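Side-chain contacts in peptidase, C14 family (Geobacter sulfurreducens PCA, PDB 3BIJ), which is of unknown function but is probably a caspase-like cysteine endopeptidase: residues 193-196 with 201-204; 259-264 with 268-273. All coordinates share one frame; numbering follows the deposited sequence.

In the fold
Interactions 1 and 2 sit with their centres about 10 Å apart on the same side of the chain's centre, and both are built on the antiparallel pair formed by strands 201-206 and 258-263 of the main sheet. They follow one another along the chain: interaction 1 closes before interaction 2 opens. Their strands are joined by a probable hydrogen bond from Leu204 N to Phe260 O (2.7 Å), and Ser201 OG lies 2.7 Å from Thr264 O, again probably hydrogen-bonded. Loop 193-196 packs on one face of this strand pair and helix 267-271 on the other, so this edge of the caspase-like sheet has a loop on one face and a short helix on the other, beside helices 112-119 and 240-250.

Interaction 1: 193-196 with 201-204; sequences VDLA and SILL
Leu195 meets Ile202 and Leu204 with its two methyl groups, one for each partner, in a contact made entirely of apolar side chains. Along 193-196, a loop between helix 180-189 and strand 201-206, Val193 comes first and leans on Tyr116 of helix 112-119 rather than on the strand. Two residues later the chain brings Leu195 to the strand, with its CA 7.9 Å from the CA of Ile202, and its side chain sets out toward the strand. The extended chi2 of Leu195 (-179°) sets CD1 anti to CA, and the fork then splits: Leu195 CD2 reaches Ile202 CG1 at 4.2 Å, while Leu195 CD1 meets Leu204 CD1 at 4.1 Å. With both partners the leucine crosses at about a right angle, so the Leu195 methyls touch a methylene of Ile202 and a methyl of Leu204, and the side chains do not run alongside each other.

That one side chain can span two residues of the strand illustrates how a beta strand alternates its faces. Ile202 and Leu204 project from the same side of a strand that lies between strands 127-133 and 258-263 in the alpha/beta sheet of the caspase-like fold, whereas Leu203, between them, serves the other side. Ile202 presents CG1 because that branch lies beside its backbone N (chi1 -42°), anti to the carbonyl carbon. Val128 and Ala262 flank Ile202 from the two neighbouring strands, and Val130 touches Leu204. Leu195 itself also packs against Tyr116 and Ala262.

Interaction 2: 259-264 with 268-273; sequences FFTAGT and AFLKQR
The short helix 267-271 returns alongside strand 258-263, with the CA atoms of Leu270 and Thr261 9.0 Å apart. Leu270 points toward the strand and carries the whole of the helix's share of the contact, meeting two residues that lie two positions apart. Leu270 CD2 approaches Thr261 CG2 closely, at 3.5 Å. Thr261 offers this methyl because its chi1 of 62° places OG1 between the backbone N and the carbonyl carbon, leaving CG2 anti to the carbonyl carbon. The same leucine branch, Leu270 CD2, also lies 4.1 Å from Phe259 CE1, and Leu270 CG is 4.0 Å from Phe259 CZ. Leu270 CG thus comes to the rim of the phenyl ring, near its plane, and not over a face. Phe259 delivers that rim with CG anti to its backbone N (chi1 -170°).

Leu203 of the adjoining strand touches Phe259, Thr261 and Leu270 alike, and Arg241 of helix 240-250 packs on both Phe259 and Leu270. On another side of the strand, Phe260 packs on Arg241 of the second subunit. In this arrangement a short helix after the last strand folds back onto the sheet; the strand's antiparallel pairing with 201-206 recalls the antiparallel last strand of the caspase core.

Interaction 1: 193-196 with 201-204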
loop_
_atom_site.group_PDB
_atom_site.type_symbol
_atom_site.label_atom_id
_atom_site.label_comp_id
_atom_site.label_asym_id
_atom_site.label_seq_id
_atom_site.Cartn_x
_atom_site.Cartn_y
_atom_site.Cartn_z
ATOM N N VAL A 193 -22.943 37.533 3.658
ATOM C CA VAL A 193 -24.367 37.287 3.828
ATOM C C VAL A 193 -24.629 35.886 4.357
ATOM O O VAL A 193 -23.864 34.961 4.095
ATOM C CB VAL A 193 -25.119 37.471 2.508
ATOM C CG1 VAL A 193 -25.408 38.946 2.282
ATOM C CG2 VAL A 193 -24.280 36.920 1.360
ATOM N N ASP A 194 -25.724 35.741 5.094
ATOM C CA ASP A 194 -26.102 34.464 5.693
ATOM C C ASP A 194 -27.171 33.734 4.865
ATOM O O ASP A 194 -28.312 34.191 4.763
ATOM C CB ASP A 194 -26.622 34.720 7.116
ATOM C CG ASP A 194 -26.594 33.474 7.996
ATOM O OD1 ASP A 194 -25.503 32.872 8.139
ATOM O OD2 ASP A 194 -27.656 33.110 8.554
ATOM N N LEU A 195 -26.804 32.593 4.285
ATOM C CA LEU A 195 -27.741 31.823 3.475
ATOM C C LEU A 195 -29.016 31.427 4.214
ATOM O O LEU A 195 -30.012 31.058 3.589
ATOM C CB LEU A 195 -27.073 30.564 2.917
ATOM C CG LEU A 195 -26.456 30.651 1.521
ATOM C CD1 LEU A 195 -25.877 29.286 1.156
ATOM C CD2 LEU A 195 -27.511 31.060 0.490
ATOM N N ALA A 196 -28.992 31.498 5.539
ATOM C CA ALA A 196 -30.170 31.142 6.324
ATOM C C ALA A 196 -31.097 32.336 6.511
ATOM O O ALA A 196 -32.020 32.294 7.323
ATOM C CB ALA A 196 -29.751 30.593 7.682
ATOM N N SER A 201 -36.084 29.516 -0.821
ATOM C CA SER A 201 -35.744 28.242 -0.179
ATOM C C SER A 201 -34.561 27.606 -0.896
ATOM O O SER A 201 -34.708 27.112 -2.014
ATOM C CB SER A 201 -36.917 27.257 -0.234
ATOM O OG SER A 201 -38.054 27.752 0.437
ATOM N N ILE A 202 -33.402 27.595 -0.249
ATOM C CA ILE A 202 -32.210 27.020 -0.857
ATOM C C ILE A 202 -31.983 25.551 -0.464
ATOM O O ILE A 202 -32.108 25.171 0.700
ATOM C CB ILE A 202 -30.938 27.811 -0.463
ATOM C CG1 ILE A 202 -31.197 29.328 -0.509
ATOM C CG2 ILE A 202 -29.805 27.467 -1.431
ATOM C CD1 ILE A 202 -31.417 29.892 -1.907
ATOM N N LEU A 203 -31.668 24.729 -1.459
ATOM C CA LEU A 203 -31.370 23.320 -1.250
ATOM C C LEU A 203 -30.095 23.134 -2.047
ATOM O O LEU A 203 -30.115 23.021 -3.279
ATOM C CB LEU A 203 -32.480 22.408 -1.785
ATOM C CG LEU A 203 -32.160 20.908 -1.882
ATOM C CD1 LEU A 203 -31.505 20.449 -0.625
ATOM C CD2 LEU A 203 -33.416 20.099 -2.154
ATOM N N LEU A 204 -28.979 23.134 -1.327
ATOM C CA LEU A 204 -27.658 23.008 -1.920
ATOM C C LEU A 204 -27.126 21.589 -1.740
ATOM O O LEU A 204 -26.940 21.135 -0.614
ATOM C CB LEU A 204 -26.742 24.007 -1.229
ATOM C CG LEU A 204 -25.747 24.817 -2.050
ATOM C CD1 LEU A 204 -25.369 26.058 -1.255
ATOM C CD2 LEU A 204 -24.526 23.973 -2.409
#

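Interaction 2: 259-264 with 268-273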
loop_
_atom_site.group_PDB
_atom_site.type_symbol
_atom_site.label_atom_id
_atom_site.label_comp_id
_atom_site.label_asym_id
_atom_site.label_seq_id
_atom_site.Cartn_x
_atom_site.Cartn_y
_atom_site.Cartn_z
ATOM N N PHE A 259 -26.054 17.478 1.783
ATOM C CA PHE A 259 -27.419 17.955 1.640
ATOM C C PHE A 259 -27.610 19.134 2.610
ATOM O O PHE A 259 -27.881 18.943 3.795
ATOM C CB PHE A 259 -28.373 16.796 1.961
ATOM C CG PHE A 259 -29.814 17.066 1.622
ATOM C CD1 PHE A 259 -30.630 17.774 2.494
ATOM C CD2 PHE A 259 -30.354 16.602 0.429
ATOM C CE1 PHE A 259 -31.962 18.015 2.182
ATOM C CE2 PHE A 259 -31.679 16.841 0.115
ATOM C CZ PHE A 259 -32.481 17.546 0.994
ATOM N N PHE A 260 -27.470 20.350 2.086
ATOM C CA PHE A 260 -27.583 21.577 2.871
ATOM C C PHE A 260 -28.794 22.433 2.476
ATOM O O PHE A 260 -29.012 22.697 1.291
ATOM C CB PHE A 260 -26.309 22.392 2.677
ATOM C CG PHE A 260 -26.193 23.562 3.596
ATOM C CD1 PHE A 260 -26.016 23.366 4.962
ATOM C CD2 PHE A 260 -26.246 24.862 3.101
ATOM C CE1 PHE A 260 -25.890 24.448 5.836
ATOM C CE2 PHE A 260 -26.122 25.960 3.962
ATOM C CZ PHE A 260 -25.943 25.751 5.337
ATOM N N THR A 261 -29.571 22.871 3.469
ATOM C CA THR A 261 -30.741 23.714 3.221
ATOM C C THR A 261 -30.538 25.075 3.876
ATOM O O THR A 261 -30.020 25.161 4.979
ATOM C CB THR A 261 -32.032 23.116 3.806
ATOM O OG1 THR A 261 -31.905 22.998 5.226
ATOM C CG2 THR A 261 -32.320 21.751 3.205
ATOM N N ALA A 262 -30.945 26.139 3.192
ATOM C CA ALA A 262 -30.808 27.478 3.736
ATOM C C ALA A 262 -32.031 28.312 3.365
ATOM O O ALA A 262 -32.907 27.846 2.636
ATOM C CB ALA A 262 -29.544 28.124 3.208
ATOM N N GLY A 263 -32.096 29.543 3.870
ATOM C CA GLY A 263 -33.226 30.404 3.560
ATOM C C GLY A 263 -34.512 29.983 4.245
ATOM O O GLY A 263 -34.490 29.278 5.256
ATOM N N THR A 264 -35.643 30.417 3.700
ATOM C CA THR A 264 -36.929 30.078 4.287
ATOM C C THR A 264 -37.248 28.598 4.100
ATOM O O THR A 264 -37.361 28.113 2.978
ATOM C CB THR A 264 -38.058 30.928 3.679
ATOM O OG1 THR A 264 -37.749 32.315 3.862
ATOM C CG2 THR A 264 -39.385 30.624 4.364
ATOM N N ALA A 268 -42.334 21.194 1.785
ATOM C CA ALA A 268 -43.010 20.679 0.597
ATOM C C ALA A 268 -42.010 20.521 -0.543
ATOM O O ALA A 268 -42.102 19.589 -1.342
ATOM C CB ALA A 268 -44.140 21.613 0.179
ATOM N N PHE A 269 -41.053 21.444 -0.601
ATOM C CA PHE A 269 -40.017 21.440 -1.630
ATOM C C PHE A 269 -39.065 20.245 -1.465
ATOM O O PHE A 269 -38.783 19.527 -2.428
ATOM C CB PHE A 269 -39.252 22.774 -1.584
ATOM C CG PHE A 269 -38.047 22.824 -2.476
ATOM C CD1 PHE A 269 -38.085 22.288 -3.755
ATOM C CD2 PHE A 269 -36.870 23.427 -2.034
ATOM C CE1 PHE A 269 -36.965 22.350 -4.585
ATOM C CE2 PHE A 269 -35.747 23.498 -2.852
ATOM C CZ PHE A 269 -35.791 22.958 -4.128
ATOM N N LEU A 270 -38.587 20.024 -0.246
ATOM C CA LEU A 270 -37.684 18.911 0.016
ATOM C C LEU A 270 -38.407 17.568 -0.109
ATOM O O LEU A 270 -37.775 16.513 -0.178
ATOM C CB LEU A 270 -37.060 19.063 1.409
ATOM C CG LEU A 270 -35.709 19.798 1.494
ATOM C CD1 LEU A 270 -35.713 21.088 0.685
ATOM C CD2 LEU A 270 -35.412 20.078 2.955
ATOM N N LYS A 271 -39.735 17.623 -0.169
ATOM C CA LYS A 271 -40.552 16.423 -0.290
ATOM C C LYS A 271 -40.879 16.092 -1.743
ATOM O O LYS A 271 -41.325 14.986 -2.042
ATOM C CB LYS A 271 -41.849 16.591 0.503
ATOM C CG LYS A 271 -42.064 15.534 1.587
ATOM C CD LYS A 271 -40.977 15.583 2.656
ATOM C CE LYS A 271 -40.142 14.297 2.683
ATOM N NZ LYS A 271 -38.950 14.400 3.601
ATOM N N GLN A 272 -40.655 17.045 -2.645
ATOM C CA GLN A 272 -40.936 16.839 -4.066
ATOM C C GLN A 272 -39.952 15.862 -4.704
ATOM O O GLN A 272 -39.009 15.406 -4.065
ATOM C CB GLN A 272 -40.848 18.161 -4.833
ATOM C CG GLN A 272 -41.698 19.290 -4.298
ATOM C CD GLN A 272 -41.631 20.526 -5.182
ATOM O OE1 GLN A 272 -40.552 21.041 -5.473
ATOM N NE2 GLN A 272 -42.789 21.013 -5.604
ATOM N N ARG A 273 -40.182 15.551 -5.974
ATOM C CA ARG A 273 -39.300 14.662 -6.716
ATOM C C ARG A 273 -38.080 15.500 -7.120
ATOM O O ARG A 273 -38.218 16.643 -7.549
ATOM C CB ARG A 273 -40.023 14.105 -7.945
ATOM C CG ARG A 273 -39.448 12.760 -8.389
ATOM C CD ARG A 273 -40.306 11.900 -9.325
ATOM N NE ARG A 273 -39.951 12.138 -10.679
ATOM C CZ ARG A 273 -39.438 11.433 -11.677
ATOM N NH1 ARG A 273 -39.072 10.155 -11.704
ATOM N NH2 ARG A 273 -39.300 12.171 -12.747
#